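Local atomic coordinates of phosphodiesterase MJ0936 (Methanocaldococcus jannaschii, PDB entry 2AHD), a protein that belongs to the calcineurin-like phosphoesterase superfamily, whose members are built around two facing beta sheets flanked by helices. Residues Asn52-Tyr57 against Asp82-Glu87; Thr30-Gly35 against Phe93-Gly98; Thr9-Pro14 against Phe37-Val42. All coordinates share one frame; numbering follows the deposited sequence.

Contact 1. Residues Asn52-Tyr57 against Asp82-Glu87; sequences NIIATY and DFISVE
The strand that holds I54 faces the strand that holds I84 across a closest axis distance of 7.2 Å, with chain directions 138° apart, and no direct hydrogen bond joins them: they belong to the two different sheets of the calcineurin-like sandwich. The methyl branches do the touching, I54 CG2 meeting I84 CG2 at 3.7 Å where the two side chains cross at about a right angle. In both isoleucines CG2 lies anti to the backbone N, which aims that branch into the gap. Further along, T56 and I84 slide past each other in opposite directions, with T56 OG1 4.0 Å from I84 CG1. At the loop end the D82 backbone N approaches the Y57 ring obliquely, CD2 to N 3.7 Å. A water lies 2.9 Å from D82 O and only weakly reaches Y57 O. The polar ends of Y57 and D82 turn to helix 64-74: D82 OD2 forms a salt bridge with R64, which also makes a cation-pi contact with the Y57 ring, and Y57 OH bonds to K68. Strand 91-96 lies alongside strand 83-88 and sends I95 against T56, while on the other sheet strand 52-56 runs between strands 79-81 and 30-33.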
loop_
_atom_site.group_PDB
_atom_site.type_symbol
_atom_site.label_atom_id
_atom_site.label_comp_id
_atom_site.label_asym_id
_atom_site.label_seq_id
_atom_site.Cartn_x
_atom_site.Cartn_y
_atom_site.Cartn_z
ATOM N N ASN A 52 -2.277 4.905 10.569
ATOM C CA ASN A 52 -2.866 3.575 10.716
ATOM C C ASN A 52 -2.656 2.806 9.414
ATOM O O ASN A 52 -2.215 3.375 8.415
ATOM C CB ASN A 52 -4.354 3.677 11.021
ATOM C CG ASN A 52 -5.115 4.369 9.919
ATOM O OD1 ASN A 52 -4.846 5.533 9.603
ATOM N ND2 ASN A 52 -6.068 3.658 9.319
ATOM N N ILE A 53 -3.003 1.524 9.408
ATOM C CA ILE A 53 -2.768 0.704 8.228
ATOM C C ILE A 53 -3.951 0.015 7.563
ATOM O O ILE A 53 -4.855 -0.509 8.219
ATOM C CB ILE A 53 -1.706 -0.385 8.546
ATOM C CG1 ILE A 53 -0.428 0.274 9.076
ATOM C CG2 ILE A 53 -1.413 -1.210 7.299
ATOM C CD1 ILE A 53 0.622 -0.693 9.547
ATOM N N ILE A 54 -3.916 0.027 6.235
ATOM C CA ILE A 54 -4.919 -0.627 5.396
ATOM C C ILE A 54 -4.046 -1.475 4.477
ATOM O O ILE A 54 -3.469 -0.966 3.516
ATOM C CB ILE A 54 -5.721 0.373 4.521
ATOM C CG1 ILE A 54 -6.268 1.523 5.372
ATOM C CG2 ILE A 54 -6.865 -0.353 3.835
ATOM C CD1 ILE A 54 -5.202 2.480 5.890
ATOM N N ALA A 55 -3.927 -2.761 4.786
ATOM C CA ALA A 55 -3.085 -3.650 4.000
ATOM C C ALA A 55 -3.858 -4.740 3.279
ATOM O O ALA A 55 -4.994 -5.043 3.619
ATOM C CB ALA A 55 -2.037 -4.271 4.901
ATOM N N THR A 56 -3.226 -5.325 2.273
ATOM C CA THR A 56 -3.829 -6.396 1.497
ATOM C C THR A 56 -2.841 -7.543 1.415
ATOM O O THR A 56 -1.632 -7.324 1.344
ATOM C CB THR A 56 -4.176 -5.927 0.082
ATOM O OG1 THR A 56 -5.362 -5.130 0.125
ATOM C CG2 THR A 56 -4.409 -7.112 -0.828
ATOM N N TYR A 57 -3.357 -8.766 1.425
ATOM C CA TYR A 57 -2.514 -9.956 1.371
ATOM C C TYR A 57 -1.830 -10.145 0.024
ATOM O O TYR A 57 -2.438 -9.982 -1.033
ATOM C CB TYR A 57 -3.335 -11.210 1.707
ATOM C CG TYR A 57 -3.811 -11.280 3.138
ATOM C CD1 TYR A 57 -2.903 -11.295 4.191
ATOM C CD2 TYR A 57 -5.174 -11.315 3.441
ATOM C CE1 TYR A 57 -3.335 -11.341 5.510
ATOM C CE2 TYR A 57 -5.619 -11.363 4.765
ATOM C CZ TYR A 57 -4.694 -11.373 5.795
ATOM O OH TYR A 57 -5.121 -11.396 7.106
ATOM N N ASP A 82 -7.843 -9.643 1.413
ATOM C CA ASP A 82 -7.433 -9.815 0.031
ATOM C C ASP A 82 -7.774 -8.589 -0.812
ATOM O O ASP A 82 -6.975 -8.165 -1.657
ATOM C CB ASP A 82 -8.090 -11.039 -0.568
ATOM C CG ASP A 82 -7.364 -12.311 -0.212
ATOM O OD1 ASP A 82 -6.178 -12.450 -0.595
ATOM O OD2 ASP A 82 -7.983 -13.171 0.450
ATOM N N PHE A 83 -8.963 -8.029 -0.593
ATOM C CA PHE A 83 -9.394 -6.832 -1.309
ATOM C C PHE A 83 -9.902 -5.834 -0.286
ATOM O O PHE A 83 -10.272 -6.217 0.816
ATOM C CB PHE A 83 -10.501 -7.169 -2.296
ATOM C CG PHE A 83 -10.192 -8.351 -3.151
ATOM C CD1 PHE A 83 -10.426 -9.640 -2.689
ATOM C CD2 PHE A 83 -9.629 -8.187 -4.408
ATOM C CE1 PHE A 83 -10.101 -10.751 -3.467
ATOM C CE2 PHE A 83 -9.300 -9.294 -5.194
ATOM C CZ PHE A 83 -9.537 -10.576 -4.719
ATOM N N ILE A 84 -9.908 -4.555 -0.640
ATOM C CA ILE A 84 -10.378 -3.520 0.274
ATOM C C ILE A 84 -11.051 -2.396 -0.479
ATOM O O ILE A 84 -10.397 -1.662 -1.216
ATOM C CB ILE A 84 -9.226 -2.895 1.094
ATOM C CG1 ILE A 84 -8.669 -3.913 2.094
ATOM C CG2 ILE A 84 -9.708 -1.650 1.805
ATOM C CD1 ILE A 84 -9.568 -4.229 3.248
ATOM N N SER A 85 -12.364 -2.271 -0.295
ATOM C CA SER A 85 -13.127 -1.203 -0.936
ATOM C C SER A 85 -13.417 -0.163 0.145
ATOM O O SER A 85 -13.965 -0.497 1.192
ATOM C CB SER A 85 -14.434 -1.754 -1.512
ATOM O OG SER A 85 -15.108 -0.767 -2.269
ATOM N N VAL A 86 -13.023 1.085 -0.088
ATOM C CA VAL A 86 -13.250 2.140 0.895
ATOM C C VAL A 86 -13.362 3.520 0.270
ATOM O O VAL A 86 -13.365 3.669 -0.952
ATOM C CB VAL A 86 -12.108 2.216 1.924
ATOM C CG1 VAL A 86 -11.955 0.898 2.627
ATOM C CG2 VAL A 86 -10.814 2.618 1.240
ATOM N N GLU A 87 -13.460 4.527 1.132
ATOM C CA GLU A 87 -13.539 5.916 0.701
ATOM C C GLU A 87 -12.817 6.809 1.694
ATOM O O GLU A 87 -12.793 6.537 2.886
ATOM C CB GLU A 87 -14.992 6.392 0.575
ATOM C CG GLU A 87 -15.105 7.926 0.469
ATOM C CD GLU A 87 -16.520 8.438 0.218
ATOM O OE1 GLU A 87 -16.727 9.668 0.354
ATOM O OE2 GLU A 87 -17.413 7.624 -0.119
HETATM O O HOH W 1 -4.743 -9.130 -3.249
#

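Contact 2. Residues Thr30-Gly35 against Phe93-Gly98; sequences TVIHCG and FFITHG
C34 O receives H97 ND1 at 3.1 Å, a weak hydrogen bond bent to 124° at the hydrogen, and this is the one hydrogen bond between 30-35 and 93-98. It lies just past the ends of strands 30-33 and 91-96, one from each sheet of the calcineurin-like sandwich, where both chains run on into loops. In this family the active site is formed by loops of this kind; here D8, D36, H99 and H120 stand around H97. The touching parts run nearly parallel, 21° apart, and the backbones come nearest at C34 and H97. With its CG anti to the backbone N (chi1 178°), H97 carries its ring toward the loop at C34 and G35. The carbonyl oxygen of C34 comes in at the ring's edge, near its plane, on the ND1 side, and G35 CA approaches the same nitrogen obliquely.

Deeper in, at the core of the sandwich, apolar side chains carry the contact. I32 and I95 cross obliquely, and the delta methyl of I95 sits against two branches of its partner: I95 CD1 is 3.4 Å from I32 CD1 and 3.5 Å from I32 CG2. I95 CG2 touches both I32 CG2 and C34, lying 4.0 Å from C34 CB. I117, from strand 115-118, packs against both I32 and C34, so the second sheet meets these side chains with two of its strands. At the far corner of the H97 ring, NE2 makes a weak hydrogen bond to N59 OD1.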
loop_
_atom_site.group_PDB
_atom_site.type_symbol
_atom_site.label_atom_id
_atom_site.label_comp_id
_atom_site.label_asym_id
_atom_site.label_seq_id
_atom_site.Cartn_x
_atom_site.Cartn_y
_atom_site.Cartn_z
ATOM N N THR A 30 -2.970 7.964 7.201
ATOM C CA THR A 30 -2.957 6.511 7.177
ATOM C C THR A 30 -1.980 6.007 6.104
ATOM O O THR A 30 -1.506 6.786 5.269
ATOM C CB THR A 30 -4.356 5.965 6.875
ATOM O OG1 THR A 30 -4.496 5.779 5.466
ATOM C CG2 THR A 30 -5.421 6.949 7.334
ATOM N N VAL A 31 -1.674 4.709 6.136
ATOM C CA VAL A 31 -0.757 4.112 5.170
ATOM C C VAL A 31 -1.323 2.838 4.567
ATOM O O VAL A 31 -1.813 1.971 5.285
ATOM C CB VAL A 31 0.602 3.772 5.808
ATOM C CG1 VAL A 31 1.467 3.050 4.811
ATOM C CG2 VAL A 31 1.307 5.039 6.246
ATOM N N ILE A 32 -1.254 2.745 3.241
ATOM C CA ILE A 32 -1.729 1.571 2.501
ATOM C C ILE A 32 -0.526 0.715 2.092
ATOM O O ILE A 32 0.457 1.231 1.561
ATOM C CB ILE A 32 -2.467 1.977 1.216
ATOM C CG1 ILE A 32 -3.629 2.899 1.545
ATOM C CG2 ILE A 32 -2.960 0.744 0.488
ATOM C CD1 ILE A 32 -4.393 3.327 0.331
ATOM N N HIS A 33 -0.603 -0.585 2.344
ATOM C CA HIS A 33 0.471 -1.509 2.001
ATOM C C HIS A 33 -0.236 -2.646 1.305
ATOM O O HIS A 33 -0.968 -3.391 1.929
ATOM C CB HIS A 33 1.148 -2.000 3.275
ATOM C CG HIS A 33 2.316 -2.904 3.041
ATOM N ND1 HIS A 33 2.233 -4.045 2.272
ATOM C CD2 HIS A 33 3.583 -2.862 3.514
ATOM C CE1 HIS A 33 3.397 -4.667 2.284
ATOM N NE2 HIS A 33 4.234 -3.971 3.031
ATOM N N CYS A 34 -0.040 -2.791 0.010
ATOM C CA CYS A 34 -0.758 -3.843 -0.687
ATOM C C CYS A 34 0.019 -5.094 -0.991
ATOM O O CYS A 34 -0.552 -6.099 -1.396
ATOM C CB CYS A 34 -1.337 -3.302 -1.996
ATOM S SG CYS A 34 -0.594 -1.778 -2.609
ATOM N N GLY A 35 1.323 -5.040 -0.771
ATOM C CA GLY A 35 2.172 -6.168 -1.114
ATOM C C GLY A 35 2.470 -7.206 -0.076
ATOM O O GLY A 35 1.702 -7.424 0.848
ATOM N N PHE A 93 -11.882 4.242 -3.170
ATOM C CA PHE A 93 -10.672 3.446 -3.318
ATOM C C PHE A 93 -10.941 1.960 -3.486
ATOM O O PHE A 93 -11.969 1.447 -3.045
ATOM C CB PHE A 93 -9.767 3.597 -2.089
ATOM C CG PHE A 93 -9.070 4.921 -1.986
ATOM C CD1 PHE A 93 -9.747 6.053 -1.570
ATOM C CD2 PHE A 93 -7.717 5.027 -2.277
ATOM C CE1 PHE A 93 -9.084 7.272 -1.441
ATOM C CE2 PHE A 93 -7.051 6.243 -2.149
ATOM C CZ PHE A 93 -7.736 7.364 -1.730
ATOM N N PHE A 94 -10.002 1.285 -4.144
ATOM C CA PHE A 94 -10.030 -0.163 -4.309
ATOM C C PHE A 94 -8.585 -0.597 -4.242
ATOM O O PHE A 94 -7.785 -0.220 -5.088
ATOM C CB PHE A 94 -10.602 -0.628 -5.627
ATOM C CG PHE A 94 -10.677 -2.118 -5.725
ATOM C CD1 PHE A 94 -11.424 -2.845 -4.808
ATOM C CD2 PHE A 94 -9.984 -2.805 -6.708
ATOM C CE1 PHE A 94 -11.481 -4.236 -4.868
ATOM C CE2 PHE A 94 -10.034 -4.202 -6.777
ATOM C CZ PHE A 94 -10.786 -4.915 -5.853
ATOM N N ILE A 95 -8.265 -1.394 -3.231
ATOM C CA ILE A 95 -6.908 -1.850 -3.007
ATOM C C ILE A 95 -6.767 -3.356 -3.116
ATOM O O ILE A 95 -7.636 -4.105 -2.689
ATOM C CB ILE A 95 -6.445 -1.414 -1.624
ATOM C CG1 ILE A 95 -6.735 0.075 -1.443
ATOM C CG2 ILE A 95 -4.977 -1.695 -1.455
ATOM C CD1 ILE A 95 -6.418 0.600 -0.067
ATOM N N THR A 96 -5.659 -3.793 -3.698
ATOM C CA THR A 96 -5.390 -5.216 -3.861
ATOM C C THR A 96 -3.970 -5.417 -4.350
ATOM O O THR A 96 -3.458 -4.610 -5.105
ATOM C CB THR A 96 -6.380 -5.886 -4.871
ATOM O OG1 THR A 96 -6.114 -7.292 -4.931
ATOM C CG2 THR A 96 -6.239 -5.291 -6.273
ATOM N N HIS A 97 -3.329 -6.481 -3.890
ATOM C CA HIS A 97 -1.972 -6.802 -4.310
ATOM C C HIS A 97 -2.158 -7.261 -5.745
ATOM O O HIS A 97 -3.076 -8.039 -6.003
ATOM C CB HIS A 97 -1.458 -7.955 -3.453
ATOM C CG HIS A 97 -0.088 -8.426 -3.813
ATOM N ND1 HIS A 97 1.046 -7.706 -3.520
ATOM C CD2 HIS A 97 0.333 -9.565 -4.411
ATOM C CE1 HIS A 97 2.108 -8.381 -3.918
ATOM N NE2 HIS A 97 1.704 -9.513 -4.463
ATOM N N GLY A 98 -1.331 -6.784 -6.673
ATOM C CA GLY A 98 -1.473 -7.206 -8.070
ATOM C C GLY A 98 -2.305 -8.473 -8.207
ATOM O O GLY A 98 -3.490 -8.400 -8.508
#

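Contact 3. Residues Thr9-Pro14 against Phe37-Val42; sequences THDHLP and FVSLFV
With chi1 at -60°, D11 holds its carboxylate carbon anti to its own carbonyl carbon, and S39 sets OG in the same relation to its backbone, so that carboxylate and hydroxyl meet between the two loops. D11 belongs to a type I' beta turn, T9 to H12, closed by H12 N to T9 O at 3.1 Å. The turn leads from strand 3-6 of the calcineurin-like fold into helix 13-24, with H12 at the N-cap position; the partner loop, 37-42, joins strand 30-33 to helix 43-46.

S39 grips both carboxylate oxygens of D11. Its backbone N gives a bond of 2.9 Å to D11 OD1, using the syn lone pair, while S39 OG donates to D11 OD2 at 2.7 Å, again from the syn side but 29° out of the carboxylate plane. This two-pronged hold should fix the rotation of the group. The D11 backbone N bonds to F37 O at 3.1 Å, nearly along the C=O axis; D11 OD1 also lies close to F37 O, but both are acceptors and do not bond. Main chain and side chain of one aspartate therefore tie the turn to F37 and S39, on either side of V38 in the sequence.

Apolar groups close round the carboxylate. V38 crosses D11 at about a right angle with CG1 against the carboxylate, while its CG2 lies 4.0 Å from H10 ND1. V42 CG2 comes up beside D11 OD1. At the start of the turn, T9 OG1 is hydrogen-bonded to D36 O, just ahead of F37. F41 CG sits in the crowded position between backbone N and carbonyl carbon (chi1 62°), which brings the ring against D11 and L13: F41 CZ is 3.7 Å from D11 CG, and F41 CE1 meets L13 CD1 at 4.2 Å.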
loop_
_atom_site.group_PDB
_atom_site.type_symbol
_atom_site.label_atom_id
_atom_site.label_comp_id
_atom_site.label_asym_id
_atom_site.label_seq_id
_atom_site.Cartn_x
_atom_site.Cartn_y
_atom_site.Cartn_z
ATOM N N THR A 9 7.452 -5.333 0.285
ATOM C CA THR A 9 8.622 -4.935 1.046
ATOM C C THR A 9 9.598 -6.106 1.170
ATOM O O THR A 9 10.801 -5.916 1.354
ATOM C CB THR A 9 8.227 -4.463 2.429
ATOM O OG1 THR A 9 7.329 -5.416 3.013
ATOM C CG2 THR A 9 7.570 -3.105 2.344
ATOM N N HIS A 10 9.066 -7.321 1.079
ATOM C CA HIS A 10 9.862 -8.541 1.143
ATOM C C HIS A 10 10.941 -8.608 2.211
ATOM O O HIS A 10 12.110 -8.845 1.922
ATOM C CB HIS A 10 10.465 -8.797 -0.224
ATOM C CG HIS A 10 9.439 -8.919 -1.305
ATOM N ND1 HIS A 10 8.690 -10.059 -1.490
ATOM C CD2 HIS A 10 8.971 -8.012 -2.196
ATOM C CE1 HIS A 10 7.799 -9.849 -2.445
ATOM N NE2 HIS A 10 7.947 -8.614 -2.888
ATOM N N ASP A 11 10.528 -8.395 3.455
ATOM C CA ASP A 11 11.421 -8.467 4.605
ATOM C C ASP A 11 12.626 -7.522 4.650
ATOM O O ASP A 11 13.450 -7.606 5.577
ATOM C CB ASP A 11 11.903 -9.902 4.750
ATOM C CG ASP A 11 10.768 -10.867 4.954
ATOM O OD1 ASP A 11 9.647 -10.407 5.244
ATOM O OD2 ASP A 11 10.996 -12.084 4.841
ATOM N N HIS A 12 12.728 -6.623 3.673
ATOM C CA HIS A 12 13.843 -5.689 3.630
ATOM C C HIS A 12 13.732 -4.684 4.760
ATOM O O HIS A 12 13.312 -3.546 4.551
ATOM C CB HIS A 12 13.848 -4.970 2.294
ATOM C CG HIS A 12 15.123 -4.249 2.006
ATOM N ND1 HIS A 12 15.682 -4.201 0.749
ATOM C CD2 HIS A 12 15.938 -3.532 2.809
ATOM C CE1 HIS A 12 16.790 -3.487 0.790
ATOM N NE2 HIS A 12 16.967 -3.069 2.029
ATOM N N LEU A 13 14.132 -5.091 5.959
ATOM C CA LEU A 13 14.016 -4.217 7.118
ATOM C C LEU A 13 14.498 -2.775 6.952
ATOM O O LEU A 13 13.791 -1.843 7.311
ATOM C CB LEU A 13 14.674 -4.875 8.324
ATOM C CG LEU A 13 13.833 -6.059 8.812
ATOM C CD1 LEU A 13 14.472 -6.697 10.025
ATOM C CD2 LEU A 13 12.430 -5.575 9.146
ATOM N N PRO A 14 15.702 -2.574 6.406
ATOM C CA PRO A 14 16.241 -1.232 6.204
ATOM C C PRO A 14 15.256 -0.338 5.486
ATOM O O PRO A 14 14.829 0.679 6.010
ATOM C CB PRO A 14 17.471 -1.487 5.363
ATOM C CG PRO A 14 17.947 -2.774 5.888
ATOM C CD PRO A 14 16.684 -3.589 5.996
ATOM N N PHE A 37 4.567 -8.240 2.944
ATOM C CA PHE A 37 5.471 -7.767 3.997
ATOM C C PHE A 37 6.303 -9.003 3.957
ATOM O O PHE A 37 7.536 -8.978 3.998
ATOM C CB PHE A 37 4.783 -7.735 5.358
ATOM C CG PHE A 37 3.411 -7.174 5.323
ATOM C CD1 PHE A 37 2.393 -7.861 4.684
ATOM C CD2 PHE A 37 3.144 -5.937 5.901
ATOM C CE1 PHE A 37 1.127 -7.319 4.616
ATOM C CE2 PHE A 37 1.885 -5.389 5.840
ATOM C CZ PHE A 37 0.872 -6.077 5.197
ATOM N N VAL A 38 5.520 -10.083 3.867
ATOM C CA VAL A 38 5.938 -11.460 3.772
ATOM C C VAL A 38 6.105 -12.151 5.112
ATOM O O VAL A 38 5.290 -12.998 5.455
ATOM C CB VAL A 38 7.206 -11.586 2.921
ATOM C CG1 VAL A 38 8.114 -12.620 3.507
ATOM C CG2 VAL A 38 6.833 -11.946 1.499
ATOM N N SER A 39 7.136 -11.791 5.877
ATOM C CA SER A 39 7.385 -12.440 7.155
ATOM C C SER A 39 6.772 -11.715 8.338
ATOM O O SER A 39 6.686 -10.491 8.346
ATOM C CB SER A 39 8.885 -12.598 7.376
ATOM O OG SER A 39 9.435 -13.544 6.488
ATOM N N LEU A 40 6.365 -12.482 9.346
ATOM C CA LEU A 40 5.747 -11.940 10.553
ATOM C C LEU A 40 6.562 -10.873 11.247
ATOM O O LEU A 40 6.018 -9.837 11.629
ATOM C CB LEU A 40 5.454 -13.059 11.556
ATOM C CG LEU A 40 3.995 -13.514 11.653
ATOM C CD1 LEU A 40 3.866 -14.763 12.507
ATOM C CD2 LEU A 40 3.178 -12.370 12.220
ATOM N N PHE A 41 7.859 -11.113 11.414
ATOM C CA PHE A 41 8.697 -10.143 12.106
ATOM C C PHE A 41 8.609 -8.754 11.509
ATOM O O PHE A 41 8.995 -7.776 12.139
ATOM C CB PHE A 41 10.163 -10.621 12.183
ATOM C CG PHE A 41 10.842 -10.810 10.852
ATOM C CD1 PHE A 41 11.309 -9.724 10.130
ATOM C CD2 PHE A 41 11.038 -12.088 10.334
ATOM C CE1 PHE A 41 11.962 -9.904 8.913
ATOM C CE2 PHE A 41 11.690 -12.277 9.117
ATOM C CZ PHE A 41 12.153 -11.184 8.406
ATOM N N VAL A 42 8.075 -8.663 10.300
ATOM C CA VAL A 42 7.947 -7.371 9.652
ATOM C C VAL A 42 6.922 -6.486 10.359
ATOM O O VAL A 42 7.107 -5.275 10.463
ATOM C CB VAL A 42 7.531 -7.521 8.180
ATOM C CG1 VAL A 42 7.284 -6.143 7.571
ATOM C CG2 VAL A 42 8.617 -8.260 7.407
#

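Contacts 1 and 2, with centres 5 Å apart, are two parts of one interface between the sheets: strands 52-56 and 30-33 are neighbours in one sheet, 83-88 and 91-96 in the other. Probable backbone hydrogen bonds link them on both sides, N52 O to V31 N and V86 O to F93 N, each 2.7 Å. Contact 3 lies farther out, its centre about 16 Å from that of contact 2 and 18 Å from that of contact 1, and joins the loops after strands 3-6 and 30-33. From it F37 reaches inward, CZ being 3.4 Å from A55 CB. D36 neighbours H97, T9 and H10; with D8 and H120 it lies where relatives form the active site, which contacts 2 and 3 probably border.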